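Local coordinates for protein geranyltranstransferase (Thermotoga maritima, PDB 2FTZ) that probably condenses geranyl diphosphate with isopentenyl diphosphate to give farnesyl diphosphate, a precursor of longer isoprenoids, at residues Leu83-Leu88 and Gly118-Ala123. Residues are numbered along the deposited sequence; the frame is centred on the assembly and turned at random. Where two conformers were deposited one is given.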
loop_
_atom_site.group_PDB
_atom_site.type_symbol
_atom_site.label_atom_id
_atom_site.label_comp_id
_atom_site.label_asym_id
_atom_site.label_seq_id
_atom_site.Cartn_x
_atom_site.Cartn_y
_atom_site.Cartn_z
ATOM N N LEU A 83 -8.564 7.099 -4.968
ATOM C CA LEU A 83 -9.369 8.324 -5.060
ATOM C C LEU A 83 -9.207 9.181 -3.788
ATOM O O LEU A 83 -9.168 10.417 -3.853
ATOM C CB LEU A 83 -10.835 7.973 -5.217
ATOM C CG LEU A 83 -11.230 7.204 -6.488
ATOM C CD1 LEU A 83 -12.758 6.847 -6.466
ATOM C CD2 LEU A 83 -10.792 8.004 -7.688
ATOM N N ILE A 84 -9.182 8.528 -2.622
ATOM C CA ILE A 84 -8.920 9.254 -1.381
ATOM C C ILE A 84 -7.592 10.043 -1.476
ATOM O O ILE A 84 -7.519 11.241 -1.140
ATOM C CB ILE A 84 -8.851 8.300 -0.132
ATOM C CG1 ILE A 84 -10.233 7.664 0.150
ATOM C CG2 ILE A 84 -8.418 9.114 1.113
ATOM C CD1 ILE A 84 -10.183 6.622 1.330
ATOM N N HIS A 85 -6.517 9.362 -1.857
ATOM C CA HIS A 85 -5.216 10.035 -1.921
ATOM C C HIS A 85 -5.180 11.145 -3.025
ATOM O O HIS A 85 -4.663 12.235 -2.777
ATOM C CB HIS A 85 -4.085 8.996 -2.097
ATOM C CG HIS A 85 -3.625 8.382 -0.789
ATOM N ND1 HIS A 85 -2.415 7.708 -0.671
ATOM C CD2 HIS A 85 -4.186 8.362 0.447
ATOM C CE1 HIS A 85 -2.270 7.274 0.570
ATOM N NE2 HIS A 85 -3.320 7.672 1.284
ATOM N N ASP A 86 -5.739 10.865 -4.204
ATOM C CA ASP A 86 -5.837 11.893 -5.295
ATOM C C ASP A 86 -6.545 13.162 -4.820
ATOM O O ASP A 86 -6.167 14.278 -5.234
ATOM C CB ASP A 86 -6.510 11.255 -6.525
ATOM C CG ASP A 86 -6.388 12.094 -7.763
ATOM O OD1 ASP A 86 -5.241 12.326 -8.225
ATOM O OD2 ASP A 86 -7.439 12.506 -8.297
ATOM N N ASP A 87 -7.594 13.013 -3.993
ATOM C CA ASP A 87 -8.418 14.158 -3.532
ATOM C C ASP A 87 -7.703 15.021 -2.512
ATOM O O ASP A 87 -8.069 16.190 -2.302
ATOM C CB ASP A 87 -9.747 13.706 -2.866
ATOM C CG ASP A 87 -10.781 13.165 -3.859
ATOM O OD1 ASP A 87 -10.637 13.341 -5.105
ATOM O OD2 ASP A 87 -11.759 12.540 -3.363
ATOM N N LEU A 88 -6.685 14.463 -1.858
ATOM C CA LEU A 88 -6.031 15.173 -0.762
ATOM C C LEU A 88 -5.510 16.552 -1.183
ATOM O O LEU A 88 -5.158 16.765 -2.358
ATOM C CB LEU A 88 -4.903 14.345 -0.110
ATOM C CG LEU A 88 -5.321 13.086 0.666
ATOM C CD1 LEU A 88 -4.079 12.238 1.083
ATOM C CD2 LEU A 88 -6.217 13.427 1.896
ATOM N N GLY A 118 -4.975 2.283 4.658
ATOM C CA GLY A 118 -5.738 1.142 5.098
ATOM C C GLY A 118 -6.457 0.365 3.988
ATOM O O GLY A 118 -6.387 -0.846 3.934
ATOM N N LEU A 119 -7.108 1.095 3.086
ATOM C CA LEU A 119 -7.760 0.523 1.957
ATOM C C LEU A 119 -6.854 -0.193 1.020
ATOM O O LEU A 119 -7.191 -1.275 0.558
ATOM C CB LEU A 119 -8.626 1.574 1.220
ATOM C CG LEU A 119 -9.956 1.873 1.973
ATOM C CD1 LEU A 119 -10.522 3.165 1.434
ATOM C CD2 LEU A 119 -10.927 0.719 1.783
ATOM N N PHE A 120 -5.691 0.383 0.715
ATOM C CA PHE A 120 -4.714 -0.343 -0.082
ATOM C C PHE A 120 -4.274 -1.624 0.584
ATOM O O PHE A 120 -4.178 -2.676 -0.063
ATOM C CB PHE A 120 -3.398 0.477 -0.328
ATOM C CG PHE A 120 -3.530 1.675 -1.190
ATOM C CD1 PHE A 120 -4.043 1.582 -2.477
ATOM C CD2 PHE A 120 -2.992 2.887 -0.771
ATOM C CE1 PHE A 120 -4.102 2.732 -3.329
ATOM C CE2 PHE A 120 -3.071 4.031 -1.590
ATOM C CZ PHE A 120 -3.604 3.957 -2.856
ATOM N N PHE A 121 -3.986 -1.569 1.882
ATOM C CA PHE A 121 -3.577 -2.772 2.611
ATOM C C PHE A 121 -4.660 -3.867 2.662
ATOM O O PHE A 121 -4.372 -5.055 2.489
ATOM C CB PHE A 121 -3.087 -2.437 4.027
ATOM C CG PHE A 121 -1.896 -1.525 4.060
ATOM C CD1 PHE A 121 -1.002 -1.430 2.990
ATOM C CD2 PHE A 121 -1.668 -0.729 5.157
ATOM C CE1 PHE A 121 0.045 -0.545 3.045
ATOM C CE2 PHE A 121 -0.639 0.177 5.188
ATOM C CZ PHE A 121 0.247 0.228 4.141
ATOM N N LEU A 122 -5.894 -3.452 2.887
ATOM C CA LEU A 122 -7.021 -4.366 2.787
ATOM C C LEU A 122 -7.179 -4.977 1.399
ATOM O O LEU A 122 -7.516 -6.151 1.273
ATOM C CB LEU A 122 -8.261 -3.686 3.277
ATOM C CG LEU A 122 -8.319 -3.513 4.802
ATOM C CD1 LEU A 122 -9.588 -2.739 5.168
ATOM C CD2 LEU A 122 -8.244 -4.811 5.604
ATOM N N ALA A 123 -6.901 -4.196 0.356
ATOM C CA ALA A 123 -6.965 -4.719 -1.005
ATOM C C ALA A 123 -5.949 -5.849 -1.152
ATOM O O ALA A 123 -6.288 -6.908 -1.711
ATOM C CB ALA A 123 -6.733 -3.574 -2.024
#
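Ile84 and His85 meet Leu119 and Phe120 between two helices of the all-alpha isoprenoid synthase fold. Helix 69-87 supplies the first pair and helix 109-127 the second. The Ile84 and Leu119 CA atoms are 9.4 Å apart, so side chains alone span the gap. Only 128 Å² is buried, summed over both sides, but all four touching residues are buried.

The aromatic part is a T-shaped pair. Phe120 turns an edge toward the His85 ring, with the planes at 82° and the centroids 5.5 Å apart. CE2 of Phe120 does the touching, 3.8 Å from ND1 of His85, which lies in the plane of the Phe120 ring. The CA-CB bond of Phe120 does not aim at residues 83-88, but the end of its ring comes nearer to them.

Hydrogen bonds outside the pair hold the imidazole at both nitrogens. His85 NE2 bonds to the carbonyl oxygen of Leu113, and ND1 bonds to Asp117 of the second subunit. Phe120 also meets Phe121 of that subunit edge-to-face, so the contact borders the dimer interface.

His85 directly precedes Asp86 and Asp87, which with Asp92 form the first aspartate-rich motif of polyprenyl synthases. In relatives this motif binds the allylic diphosphate through magnesium. The contact thus joins the motif-bearing end of helix 69-87 to helix 109-127.

The apolar part is one methyl pair. Ile84 extends its longer branch, with CD1 anti to CA (chi2 176°). Its side chain crosses that of Leu119 at about a right angle. The two meet tightly, Ile84 CD1 lying 3.5 Å from Leu119 CD1.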